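Local structure of sensor protein DivL (Caulobacter crescentus, 4Q20) at residues 44-49 against 209-214; 78-83 against 131-136; 93-98 against 160-165; 153-158 against 227-232. The protein acts as a membrane sensor kinase of two-component signalling, required for cell division and growth, and phosphorylates the cell-cycle regulator CtrA. All blocks are in the same frame, centred on the assembly; numbering follows the deposited sequence.

Contact 1 of 4, residues 44-49 against 209-214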
loop_
_atom_site.group_PDB
_atom_site.type_symbol
_atom_site.label_atom_id
_atom_site.label_comp_id
_atom_site.label_asym_id
_atom_site.label_seq_id
_atom_site.Cartn_x
_atom_site.Cartn_y
_atom_site.Cartn_z
ATOM N N VAL A 44 9.913 2.273 -7.478
ATOM C CA VAL A 44 9.660 2.251 -6.035
ATOM C C VAL A 44 9.147 3.633 -5.584
ATOM O O VAL A 44 8.177 3.674 -4.859
ATOM C CB VAL A 44 10.896 1.773 -5.205
ATOM C CG1 VAL A 44 10.692 2.005 -3.707
ATOM C CG2 VAL A 44 11.195 0.296 -5.473
ATOM N N GLY A 45 9.757 4.716 -6.060
ATOM C CA GLY A 45 9.359 6.089 -5.770
ATOM C C GLY A 45 7.957 6.427 -6.252
ATOM O O GLY A 45 7.213 7.116 -5.548
ATOM N N ASN A 46 7.568 5.910 -7.428
ATOM C CA ASN A 46 6.236 6.117 -8.007
ATOM C C ASN A 46 5.181 5.323 -7.253
ATOM O O ASN A 46 4.147 5.884 -6.888
ATOM C CB ASN A 46 6.224 5.747 -9.490
ATOM C CG ASN A 46 6.925 6.738 -10.380
ATOM O OD1 ASN A 46 6.987 7.930 -10.081
ATOM N ND2 ASN A 46 7.476 6.276 -11.495
ATOM N N VAL A 47 5.456 4.039 -6.979
ATOM C CA VAL A 47 4.536 3.188 -6.225
ATOM C C VAL A 47 4.396 3.756 -4.801
ATOM O O VAL A 47 3.293 3.866 -4.298
ATOM C CB VAL A 47 4.941 1.685 -6.238
ATOM C CG1 VAL A 47 4.037 0.858 -5.321
ATOM C CG2 VAL A 47 4.901 1.122 -7.664
ATOM N N SER A 48 5.487 4.174 -4.206
ATOM C CA SER A 48 5.543 4.769 -2.872
ATOM C C SER A 48 4.659 6.011 -2.760
ATOM O O SER A 48 4.025 6.207 -1.729
ATOM C CB SER A 48 6.985 5.136 -2.525
ATOM O OG SER A 48 7.055 5.640 -1.207
ATOM N N TYR A 49 4.659 6.868 -3.792
ATOM C CA TYR A 49 3.847 8.079 -3.806
ATOM C C TYR A 49 2.356 7.679 -3.717
ATOM O O TYR A 49 1.593 8.239 -2.935
ATOM C CB TYR A 49 4.159 8.927 -5.062
ATOM C CG TYR A 49 3.334 10.194 -5.139
ATOM C CD1 TYR A 49 3.728 11.349 -4.465
ATOM C CD2 TYR A 49 2.123 10.222 -5.833
ATOM C CE1 TYR A 49 2.938 12.502 -4.483
ATOM C CE2 TYR A 49 1.317 11.361 -5.840
ATOM C CZ TYR A 49 1.733 12.503 -5.174
ATOM O OH TYR A 49 0.957 13.640 -5.218
ATOM N N ASP A 209 0.632 6.508 -20.477
ATOM C CA ASP A 209 1.948 6.137 -19.953
ATOM C C ASP A 209 1.858 5.961 -18.454
ATOM O O ASP A 209 1.088 6.657 -17.792
ATOM C CB ASP A 209 3.015 7.202 -20.283
ATOM C CG ASP A 209 3.266 7.523 -21.756
ATOM O OD1 ASP A 209 2.582 6.922 -22.639
ATOM O OD2 ASP A 209 4.143 8.369 -22.033
ATOM N N ARG A 210 2.624 5.013 -17.922
ATOM C CA ARG A 210 2.695 4.668 -16.508
ATOM C C ARG A 210 3.238 5.798 -15.705
ATOM O O ARG A 210 4.306 6.329 -16.043
ATOM C CB ARG A 210 3.613 3.456 -16.304
ATOM C CG ARG A 210 3.324 2.338 -17.261
ATOM C CD ARG A 210 4.224 1.188 -16.977
ATOM N NE ARG A 210 4.010 0.113 -17.938
ATOM C CZ ARG A 210 4.194 -1.167 -17.649
ATOM N NH1 ARG A 210 4.593 -1.531 -16.434
ATOM N NH2 ARG A 210 3.993 -2.094 -18.573
ATOM N N PHE A 211 2.536 6.141 -14.612
ATOM C CA PHE A 211 2.944 7.180 -13.663
ATOM C C PHE A 211 3.274 8.523 -14.358
ATOM O O PHE A 211 4.317 9.136 -14.073
ATOM C CB PHE A 211 4.145 6.705 -12.823
ATOM C CG PHE A 211 3.966 5.380 -12.125
ATOM C CD1 PHE A 211 3.038 5.236 -11.093
ATOM C CD2 PHE A 211 4.784 4.294 -12.436
ATOM C CE1 PHE A 211 2.911 4.023 -10.411
ATOM C CE2 PHE A 211 4.669 3.094 -11.737
ATOM C CZ PHE A 211 3.725 2.963 -10.741
ATOM N N VAL A 212 2.367 8.965 -15.269
ATOM C CA VAL A 212 2.478 10.231 -15.996
ATOM C C VAL A 212 2.038 11.380 -15.044
ATOM O O VAL A 212 1.012 11.271 -14.351
ATOM C CB VAL A 212 1.722 10.213 -17.355
ATOM C CG1 VAL A 212 0.202 10.190 -17.189
ATOM C CG2 VAL A 212 2.158 11.366 -18.244
ATOM N N GLY A 213 2.865 12.427 -14.993
ATOM C CA GLY A 213 2.668 13.599 -14.143
ATOM C C GLY A 213 1.487 14.473 -14.525
ATOM O O GLY A 213 1.568 15.244 -15.491
ATOM N N ARG A 214 0.378 14.354 -13.751
ATOM C CA ARG A 214 -0.865 15.121 -13.925
ATOM C C ARG A 214 -1.025 16.144 -12.774
ATOM O O ARG A 214 -0.766 15.809 -11.607
ATOM C CB ARG A 214 -2.084 14.184 -14.017
#

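Contact 2 of 4, residues 78-83 against 131-136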
loop_
_atom_site.group_PDB
_atom_site.type_symbol
_atom_site.label_atom_id
_atom_site.label_comp_id
_atom_site.label_asym_id
_atom_site.label_seq_id
_atom_site.Cartn_x
_atom_site.Cartn_y
_atom_site.Cartn_z
ATOM N N HIS A 78 -16.568 12.542 6.801
ATOM C CA HIS A 78 -15.270 12.086 7.239
ATOM C C HIS A 78 -15.101 10.603 6.892
ATOM O O HIS A 78 -14.067 10.227 6.342
ATOM C CB HIS A 78 -15.090 12.353 8.744
ATOM C CG HIS A 78 -15.108 13.808 9.127
ATOM N ND1 HIS A 78 -15.117 14.825 8.177
ATOM C CD2 HIS A 78 -15.109 14.373 10.357
ATOM C CE1 HIS A 78 -15.125 15.960 8.863
ATOM N NE2 HIS A 78 -15.100 15.738 10.173
ATOM N N VAL A 79 -16.125 9.776 7.175
ATOM C CA VAL A 79 -16.152 8.340 6.851
ATOM C C VAL A 79 -15.979 8.147 5.330
ATOM O O VAL A 79 -15.119 7.379 4.901
ATOM C CB VAL A 79 -17.455 7.654 7.336
ATOM C CG1 VAL A 79 -17.531 6.228 6.816
ATOM C CG2 VAL A 79 -17.576 7.659 8.843
ATOM N N ALA A 80 -16.791 8.863 4.533
ATOM C CA ALA A 80 -16.781 8.813 3.083
ATOM C C ALA A 80 -15.398 9.154 2.533
ATOM O O ALA A 80 -14.927 8.493 1.605
ATOM C CB ALA A 80 -17.822 9.767 2.536
ATOM N N ALA A 81 -14.712 10.128 3.150
ATOM C CA ALA A 81 -13.367 10.509 2.712
ATOM C C ALA A 81 -12.380 9.398 3.052
ATOM O O ALA A 81 -11.580 9.048 2.192
ATOM C CB ALA A 81 -12.955 11.838 3.300
ATOM N N VAL A 82 -12.526 8.750 4.211
ATOM C CA VAL A 82 -11.721 7.583 4.613
ATOM C C VAL A 82 -11.936 6.406 3.629
ATOM O O VAL A 82 -10.968 5.836 3.139
ATOM C CB VAL A 82 -12.016 7.117 6.079
ATOM C CG1 VAL A 82 -11.345 5.778 6.390
ATOM C CG2 VAL A 82 -11.610 8.163 7.090
ATOM N N ARG A 83 -13.187 6.047 3.371
ATOM C CA ARG A 83 -13.558 4.960 2.457
ATOM C C ARG A 83 -13.033 5.220 1.016
ATOM O O ARG A 83 -12.470 4.302 0.426
ATOM C CB ARG A 83 -15.089 4.747 2.471
ATOM C CG ARG A 83 -15.573 3.495 1.734
ATOM C CD ARG A 83 -16.996 3.613 1.175
ATOM N NE ARG A 83 -17.333 4.982 0.772
ATOM C CZ ARG A 83 -17.021 5.534 -0.399
ATOM N NH1 ARG A 83 -16.393 4.823 -1.332
ATOM N NH2 ARG A 83 -17.317 6.809 -0.638
ATOM N N ALA A 131 -19.203 9.511 -6.536
ATOM C CA ALA A 131 -19.728 10.567 -7.394
ATOM C C ALA A 131 -20.537 11.568 -6.570
ATOM O O ALA A 131 -20.418 12.778 -6.772
ATOM C CB ALA A 131 -20.597 9.963 -8.489
ATOM N N GLN A 132 -21.348 11.064 -5.630
ATOM C CA GLN A 132 -22.182 11.888 -4.768
ATOM C C GLN A 132 -21.308 12.637 -3.760
ATOM O O GLN A 132 -21.617 13.774 -3.402
ATOM C CB GLN A 132 -23.243 11.027 -4.085
ATOM C CG GLN A 132 -24.316 10.525 -5.063
ATOM C CD GLN A 132 -25.367 9.655 -4.414
ATOM O OE1 GLN A 132 -26.551 10.015 -4.352
ATOM N NE2 GLN A 132 -24.972 8.476 -3.938
ATOM N N LEU A 133 -20.191 12.023 -3.355
ATOM C CA LEU A 133 -19.180 12.591 -2.452
ATOM C C LEU A 133 -18.484 13.802 -3.116
ATOM O O LEU A 133 -18.163 14.781 -2.440
ATOM C CB LEU A 133 -18.155 11.492 -2.079
ATOM C CG LEU A 133 -16.939 11.864 -1.205
ATOM C CD1 LEU A 133 -17.354 12.368 0.181
ATOM C CD2 LEU A 133 -15.983 10.693 -1.085
ATOM N N GLY A 134 -18.284 13.715 -4.430
ATOM C CA GLY A 134 -17.695 14.781 -5.231
ATOM C C GLY A 134 -18.709 15.697 -5.900
ATOM O O GLY A 134 -18.323 16.551 -6.702
ATOM N N GLY A 135 -19.997 15.516 -5.574
ATOM C CA GLY A 135 -21.115 16.299 -6.106
ATOM C C GLY A 135 -21.262 16.231 -7.614
ATOM O O GLY A 135 -21.630 17.224 -8.247
ATOM N N VAL A 136 -20.975 15.057 -8.194
ATOM C CA VAL A 136 -21.008 14.787 -9.640
ATOM C C VAL A 136 -22.180 13.826 -9.963
ATOM O O VAL A 136 -22.572 13.011 -9.124
ATOM C CB VAL A 136 -19.624 14.231 -10.136
ATOM C CG1 VAL A 136 -19.632 13.910 -11.627
ATOM C CG2 VAL A 136 -18.485 15.199 -9.819
#

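Contact 3 of 4, residues 93-98 against 160-165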
loop_
_atom_site.group_PDB
_atom_site.type_symbol
_atom_site.label_atom_id
_atom_site.label_comp_id
_atom_site.label_asym_id
_atom_site.label_seq_id
_atom_site.Cartn_x
_atom_site.Cartn_y
_atom_site.Cartn_z
ATOM N N ILE A 93 -2.771 -0.789 -5.606
ATOM C CA ILE A 93 -2.120 -2.089 -5.334
ATOM C C ILE A 93 -2.575 -3.141 -6.394
ATOM O O ILE A 93 -1.735 -3.854 -6.962
ATOM C CB ILE A 93 -2.380 -2.576 -3.891
ATOM C CG1 ILE A 93 -1.752 -1.582 -2.865
ATOM C CG2 ILE A 93 -1.834 -4.007 -3.711
ATOM C CD1 ILE A 93 -2.101 -1.895 -1.396
ATOM N N ASP A 94 -3.890 -3.185 -6.691
ATOM C CA ASP A 94 -4.399 -4.098 -7.713
ATOM C C ASP A 94 -3.784 -3.778 -9.083
ATOM O O ASP A 94 -3.404 -4.709 -9.791
ATOM C CB ASP A 94 -5.924 -4.072 -7.801
ATOM C CG ASP A 94 -6.676 -4.815 -6.710
ATOM O OD1 ASP A 94 -6.036 -5.624 -5.976
ATOM O OD2 ASP A 94 -7.904 -4.602 -6.591
ATOM N N ASP A 95 -3.616 -2.487 -9.416
ATOM C CA ASP A 95 -2.992 -2.044 -10.656
ATOM C C ASP A 95 -1.554 -2.481 -10.776
ATOM O O ASP A 95 -1.181 -2.909 -11.873
ATOM C CB ASP A 95 -3.039 -0.522 -10.801
ATOM C CG ASP A 95 -4.412 0.137 -10.905
ATOM O OD1 ASP A 95 -5.435 -0.607 -11.004
ATOM O OD2 ASP A 95 -4.478 1.398 -10.789
ATOM N N VAL A 96 -0.748 -2.388 -9.669
ATOM C CA VAL A 96 0.654 -2.791 -9.676
ATOM C C VAL A 96 0.759 -4.299 -9.916
ATOM O O VAL A 96 1.589 -4.719 -10.712
ATOM C CB VAL A 96 1.525 -2.336 -8.468
ATOM C CG1 VAL A 96 1.759 -0.841 -8.450
ATOM C CG2 VAL A 96 1.031 -2.831 -7.123
ATOM N N LEU A 97 -0.102 -5.088 -9.271
ATOM C CA LEU A 97 -0.142 -6.542 -9.425
ATOM C C LEU A 97 -0.614 -6.972 -10.830
ATOM O O LEU A 97 -0.035 -7.883 -11.418
ATOM C CB LEU A 97 -1.066 -7.192 -8.379
ATOM C CG LEU A 97 -0.667 -7.166 -6.917
ATOM C CD1 LEU A 97 -1.782 -7.816 -6.066
ATOM C CD2 LEU A 97 0.652 -7.889 -6.707
ATOM N N ASP A 98 -1.666 -6.339 -11.358
ATOM C CA ASP A 98 -2.210 -6.669 -12.676
ATOM C C ASP A 98 -1.247 -6.261 -13.804
ATOM O O ASP A 98 -1.072 -7.023 -14.756
ATOM C CB ASP A 98 -3.597 -6.044 -12.852
ATOM C CG ASP A 98 -4.678 -6.703 -11.990
ATOM O OD1 ASP A 98 -4.467 -7.855 -11.527
ATOM O OD2 ASP A 98 -5.738 -6.091 -11.803
ATOM N N LEU A 160 -13.661 -0.026 -17.173
ATOM C CA LEU A 160 -14.657 1.019 -16.938
ATOM C C LEU A 160 -14.481 1.682 -15.582
ATOM O O LEU A 160 -14.560 2.914 -15.494
ATOM C CB LEU A 160 -16.069 0.467 -17.074
ATOM C CG LEU A 160 -16.435 -0.068 -18.465
ATOM C CD1 LEU A 160 -17.793 -0.691 -18.428
ATOM C CD2 LEU A 160 -16.349 1.039 -19.555
ATOM N N ASP A 161 -14.163 0.898 -14.553
ATOM C CA ASP A 161 -13.929 1.437 -13.221
ATOM C C ASP A 161 -12.801 2.464 -13.218
ATOM O O ASP A 161 -12.969 3.548 -12.644
ATOM C CB ASP A 161 -13.626 0.311 -12.229
ATOM C CG ASP A 161 -14.853 -0.368 -11.646
ATOM O OD1 ASP A 161 -15.988 0.142 -11.876
ATOM O OD2 ASP A 161 -14.682 -1.384 -10.913
ATOM N N HIS A 162 -11.674 2.145 -13.898
ATOM C CA HIS A 162 -10.520 3.035 -13.979
ATOM C C HIS A 162 -10.860 4.311 -14.695
ATOM O O HIS A 162 -10.448 5.374 -14.230
ATOM C CB HIS A 162 -9.333 2.347 -14.648
ATOM C CG HIS A 162 -8.611 1.463 -13.701
ATOM N ND1 HIS A 162 -8.880 0.111 -13.627
ATOM C CD2 HIS A 162 -7.731 1.787 -12.730
ATOM C CE1 HIS A 162 -8.131 -0.346 -12.647
ATOM N NE2 HIS A 162 -7.420 0.627 -12.081
ATOM N N LEU A 163 -11.645 4.213 -15.798
ATOM C CA LEU A 163 -12.063 5.371 -16.577
ATOM C C LEU A 163 -13.049 6.267 -15.816
ATOM O O LEU A 163 -12.913 7.485 -15.891
ATOM C CB LEU A 163 -12.660 4.941 -17.928
ATOM C CG LEU A 163 -11.673 4.343 -18.942
ATOM C CD1 LEU A 163 -12.365 4.001 -20.240
ATOM C CD2 LEU A 163 -10.466 5.251 -19.174
ATOM N N VAL A 164 -13.996 5.682 -15.054
ATOM C CA VAL A 164 -14.978 6.431 -14.244
ATOM C C VAL A 164 -14.295 7.167 -13.062
ATOM O O VAL A 164 -14.638 8.326 -12.787
ATOM C CB VAL A 164 -16.110 5.504 -13.740
ATOM C CG1 VAL A 164 -17.014 6.211 -12.738
ATOM C CG2 VAL A 164 -16.924 4.962 -14.907
ATOM N N GLU A 165 -13.354 6.507 -12.365
ATOM C CA GLU A 165 -12.690 7.134 -11.227
ATOM C C GLU A 165 -11.745 8.223 -11.699
ATOM O O GLU A 165 -11.649 9.265 -11.036
ATOM C CB GLU A 165 -11.969 6.100 -10.333
ATOM C CG GLU A 165 -12.926 5.312 -9.445
ATOM C CD GLU A 165 -13.725 6.057 -8.380
ATOM O OE1 GLU A 165 -13.439 7.252 -8.125
ATOM O OE2 GLU A 165 -14.632 5.429 -7.784
#

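Contact 4 of 4, residues 153-158 against 227-232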
loop_
_atom_site.group_PDB
_atom_site.type_symbol
_atom_site.label_atom_id
_atom_site.label_comp_id
_atom_site.label_asym_id
_atom_site.label_seq_id
_atom_site.Cartn_x
_atom_site.Cartn_y
_atom_site.Cartn_z
ATOM N N GLY A 153 -15.373 -10.287 -18.808
ATOM C CA GLY A 153 -16.235 -9.463 -17.965
ATOM C C GLY A 153 -15.528 -8.721 -16.852
ATOM O O GLY A 153 -15.768 -7.524 -16.644
ATOM N N LYS A 154 -14.650 -9.431 -16.136
ATOM C CA LYS A 154 -13.888 -8.873 -15.031
ATOM C C LYS A 154 -12.975 -7.771 -15.522
ATOM O O LYS A 154 -12.955 -6.691 -14.940
ATOM C CB LYS A 154 -13.071 -9.971 -14.312
ATOM C CG LYS A 154 -12.440 -9.471 -13.020
ATOM C CD LYS A 154 -11.187 -10.212 -12.618
ATOM C CE LYS A 154 -10.629 -9.632 -11.339
ATOM N NZ LYS A 154 -9.444 -10.381 -10.850
ATOM N N ARG A 155 -12.236 -8.039 -16.604
ATOM C CA ARG A 155 -11.261 -7.106 -17.141
ATOM C C ARG A 155 -11.922 -5.901 -17.773
ATOM O O ARG A 155 -11.414 -4.797 -17.588
ATOM C CB ARG A 155 -10.288 -7.794 -18.111
ATOM C CG ARG A 155 -9.450 -8.910 -17.445
ATOM C CD ARG A 155 -8.795 -8.550 -16.099
ATOM N NE ARG A 155 -8.175 -9.727 -15.457
ATOM C CZ ARG A 155 -7.449 -9.672 -14.352
ATOM N NH1 ARG A 155 -7.237 -8.513 -13.746
ATOM N NH2 ARG A 155 -6.898 -10.771 -13.860
ATOM N N LEU A 156 -13.086 -6.082 -18.425
ATOM C CA LEU A 156 -13.836 -4.960 -18.996
ATOM C C LEU A 156 -14.497 -4.108 -17.881
ATOM O O LEU A 156 -14.522 -2.886 -18.010
ATOM C CB LEU A 156 -14.860 -5.419 -20.043
ATOM C CG LEU A 156 -14.272 -5.919 -21.378
ATOM C CD1 LEU A 156 -15.320 -6.627 -22.203
ATOM C CD2 LEU A 156 -13.630 -4.767 -22.186
ATOM N N ALA A 157 -14.921 -4.732 -16.763
ATOM C CA ALA A 157 -15.490 -4.026 -15.597
ATOM C C ALA A 157 -14.427 -3.166 -14.919
ATOM O O ALA A 157 -14.683 -2.024 -14.528
ATOM C CB ALA A 157 -16.068 -5.018 -14.600
ATOM N N GLN A 158 -13.224 -3.713 -14.820
ATOM C CA GLN A 158 -12.053 -3.059 -14.253
ATOM C C GLN A 158 -11.628 -1.873 -15.156
ATOM O O GLN A 158 -11.284 -0.807 -14.637
ATOM C CB GLN A 158 -10.939 -4.099 -14.105
ATOM C CG GLN A 158 -9.648 -3.594 -13.493
ATOM C CD GLN A 158 -8.658 -4.709 -13.218
ATOM O OE1 GLN A 158 -8.775 -5.860 -13.693
ATOM N NE2 GLN A 158 -7.658 -4.379 -12.419
ATOM N N LYS A 227 -5.428 0.712 -21.312
ATOM C CA LYS A 227 -4.817 0.498 -22.621
ATOM C C LYS A 227 -4.417 -0.958 -22.817
ATOM O O LYS A 227 -4.775 -1.530 -23.840
ATOM C CB LYS A 227 -3.609 1.408 -22.805
ATOM C CG LYS A 227 -3.000 1.280 -24.200
ATOM C CD LYS A 227 -1.940 2.281 -24.463
ATOM C CE LYS A 227 -1.055 1.831 -25.591
ATOM N NZ LYS A 227 -0.194 2.948 -26.050
ATOM N N ALA A 228 -3.721 -1.564 -21.826
ATOM C CA ALA A 228 -3.230 -2.941 -21.864
ATOM C C ALA A 228 -4.374 -3.964 -21.892
ATOM O O ALA A 228 -4.282 -4.955 -22.617
ATOM C CB ALA A 228 -2.300 -3.212 -20.678
ATOM N N LEU A 229 -5.440 -3.722 -21.135
ATOM C CA LEU A 229 -6.604 -4.622 -21.082
ATOM C C LEU A 229 -7.412 -4.578 -22.374
ATOM O O LEU A 229 -7.793 -5.634 -22.876
ATOM C CB LEU A 229 -7.513 -4.282 -19.900
ATOM C CG LEU A 229 -6.993 -4.607 -18.505
ATOM C CD1 LEU A 229 -7.989 -4.136 -17.435
ATOM C CD2 LEU A 229 -6.635 -6.077 -18.365
ATOM N N VAL A 230 -7.648 -3.368 -22.927
ATOM C CA VAL A 230 -8.385 -3.190 -24.174
ATOM C C VAL A 230 -7.550 -3.743 -25.345
ATOM O O VAL A 230 -8.109 -4.359 -26.255
ATOM C CB VAL A 230 -8.803 -1.712 -24.371
ATOM C CG1 VAL A 230 -9.357 -1.463 -25.759
ATOM C CG2 VAL A 230 -9.815 -1.293 -23.309
ATOM N N GLU A 231 -6.224 -3.578 -25.298
ATOM C CA GLU A 231 -5.344 -4.079 -26.355
ATOM C C GLU A 231 -5.246 -5.598 -26.325
ATOM O O GLU A 231 -5.002 -6.200 -27.370
ATOM C CB GLU A 231 -3.968 -3.439 -26.291
ATOM C CG GLU A 231 -4.028 -2.007 -26.753
ATOM C CD GLU A 231 -2.721 -1.314 -27.058
ATOM O OE1 GLU A 231 -1.651 -1.871 -26.727
ATOM O OE2 GLU A 231 -2.776 -0.216 -27.660
ATOM N N LEU A 232 -5.477 -6.217 -25.148
ATOM C CA LEU A 232 -5.500 -7.670 -24.955
ATOM C C LEU A 232 -6.762 -8.258 -25.594
ATOM O O LEU A 232 -6.773 -9.434 -25.954
ATOM C CB LEU A 232 -5.476 -7.959 -23.451
ATOM C CG LEU A 232 -4.529 -9.041 -22.878
ATOM C CD1 LEU A 232 -3.120 -8.974 -23.475
ATOM C CD2 LEU A 232 -4.451 -8.919 -21.358
#

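Contact 1 of 4, residues 44-49 against 209-214
Asn46, on the long helix 26-66, and Phe211, in the irregular loop between helices 201-204 and 222-232, bring their backbones to 6.6 Å, measured CA to CA, with no hydrogen bond passing between the segments. Phe211 has left-handed backbone angles, and its ring is directed at the helix. Asn46 CB sits 3.5 Å from the centroid of the Phe211 ring and only 10° off the ring normal, a CH-pi contact squarely over one face. With CG beside the backbone N (chi1 -73°), the amide lies by the ring's root, where Asn46 ND2 is 3.5 Å from Phe211 CD2; its plane is turned 31° from that of the ring. The contact joins the helical hairpin to the ATP-binding domain: helix 26-66 carries the H-box-like sequence in which Tyr49, the autophosphorylated tyrosine, unmodified here, takes the histidine's place, while Phe211 closes the F-box sequence of the ATP-binding domain. At the far end of the ring, Val47 CG2 reaches Phe211 CZ at 3.8 Å, approaching obliquely. Val47 also packs on Val96 of helix 73-103 and on Phe43 of the second subunit. On the loop side, Leu221 touches Phe211, and the neighbouring Arg210 forms a salt bridge with Asp103.

Contact 2 of 4, residues 78-83 against 131-136
Leu133 reaches across from the last turn of helix 116-133 and lays its two methyl groups against Ala80 on helix 73-103. The close-fitting part lies here: Leu133 CD1 is 3.5 Å from Ala80 CB, and Leu133 CD2 rests 3.6 Å from Ala80 O. Ala80 presents just a methyl as its side chain, and the CA atoms of Ala80 and Leu133 are 7.1 Å apart. With CG anti to the backbone N (chi1 176°), the leucine's branch lies against Ala80. Packing is looser beyond this point. Arg83 slides past the leucine in the opposite sense and brings NH2 no nearer than 4.1 Å to Leu133 CD2, an oblique brush rather than a stack. Its guanidinium is held by charge instead: NH1 forms a salt bridge with Asp130, one turn before the leucine, and NE forms one with Glu66 of the second subunit, so a single arginine joins both domains of one chain to its partner. Leu133 itself is exposed in the isolated dimer. Just past it the helix is finished by a Schellman motif, with Gly135 at positive phi, Val136 N bonded to Ala131 O at 2.7 Å and a weak bond from Gly135 N to Gln132 O. The whole is an interface between the dimerising helical hairpin of a histidine kinase and the first helix of its ATP-binding domain.

Contact 3 of 4, residues 93-98 against 160-165
His162 presents the NE2 edge of its imidazole to the carboxylate of Asp95, the two side chains coming from opposite directions and bridging helices whose nearest CA atoms, those of Asp95 and His162, are still 9.7 Å apart. The hydrogen bond from His162 NE2 to Asp95 OD1 is short, 2.6 Å, but bent, with an N-H...O angle of 133°. It arrives on the syn side of the oxygen, tilted out of the carboxylate plane, and the ring and carboxylate planes stand 47° apart. Asp95 OD2 lies further off, 3.3 Å from His162 NE2. With chi1 at -80°, the ring sits beside its own backbone N, where ND1 can bond to Gln158 O one turn earlier. Held at both nitrogens by acceptors, the buried ring has its rotation fixed. By sequence, helix 153-170 carries the N-box of the ATP-binding domain, and His162 stands where the family usually has asparagine. Leucines pack beside this polar bridge: Leu225 of helix 222-232 touches both Asp95 and His162, and Leu221 lies against Asp95. Leu160 and Val164 on helix 153-170 pack against helix 116-133, while Ile93 on helix 73-103 meets Leu51 of helix 26-66.

Contact 4 of 4, residues 153-158 against 227-232
Leu229 of helix 222-232 fits its forked end against the first turns of helix 153-170, where its CA comes to 6.6 Å from Arg155 CA. The two methyls meet different surfaces. Leu229 CD2 lies against the aliphatic part of Arg155, 4.0 Å from both CB and CD, the two side chains crossing at a slant. Leu229 CD1 instead turns to the backbone, 3.5 Å from Arg155 O, and more loosely to the amide of Gln158, whose OE1 is 4.2 Å away. Bent at chi2 (-47°) and extended beyond, the Arg155 chain keeps CD as well as CB beside Leu229 CD2. The arginine stands out from the helix, and its NH1 meets the outstretched amide of Gln158, one turn on: Arg155 NH1 donates to Gln158 OE1 at 3.1 Å, with an N-H...O angle of 146°, in the carbonyl plane and on a lone pair. Both helices belong to the layer that covers the mixed sheet of the GHKL (Bergerat) ATP-binding fold; Leu156 and Val230, facing that sheet, both rest on Leu253 of strand 247-254. A second shell fixes the amide. Gln158 NE2 binds Asp98 OD2 of the hairpin helix 73-103, its stronger polar partner, while the ion pair between Arg155 and the same carboxylate is long and weak. Further out, Asp152 OD1 accepts the backbone N-H of Arg155 at the start of the helix, and Ile102 of helix 73-103 packs against Leu229.

How the contacts relate
Helix 73-103 ties the set together: it supplies 78-83 to contact 2 and 93-98 to contact 3, whose centres lie 18 Å apart, and its Val96 CG1 meets Val47 CG2 of contact 1 at 3.8 Å. Contacts 3 and 4 are joined by polar contact as well: they share helix 153-170, their centres are 10 Å apart, and Asp98 OD2 probably bonds Gln158 NE2 at 2.6 Å. The centre of contact 1 lies 14 Å from that of contact 3 and 21 Å from that of contact 4; its helical segment includes Tyr49, phosphorylated in the protein but unmodified here. Contacts 2 and 4 lie on opposite sides of the chain's centre. Contacts 1, 2 and 3 also touch the second subunit, whereas contact 4 does not.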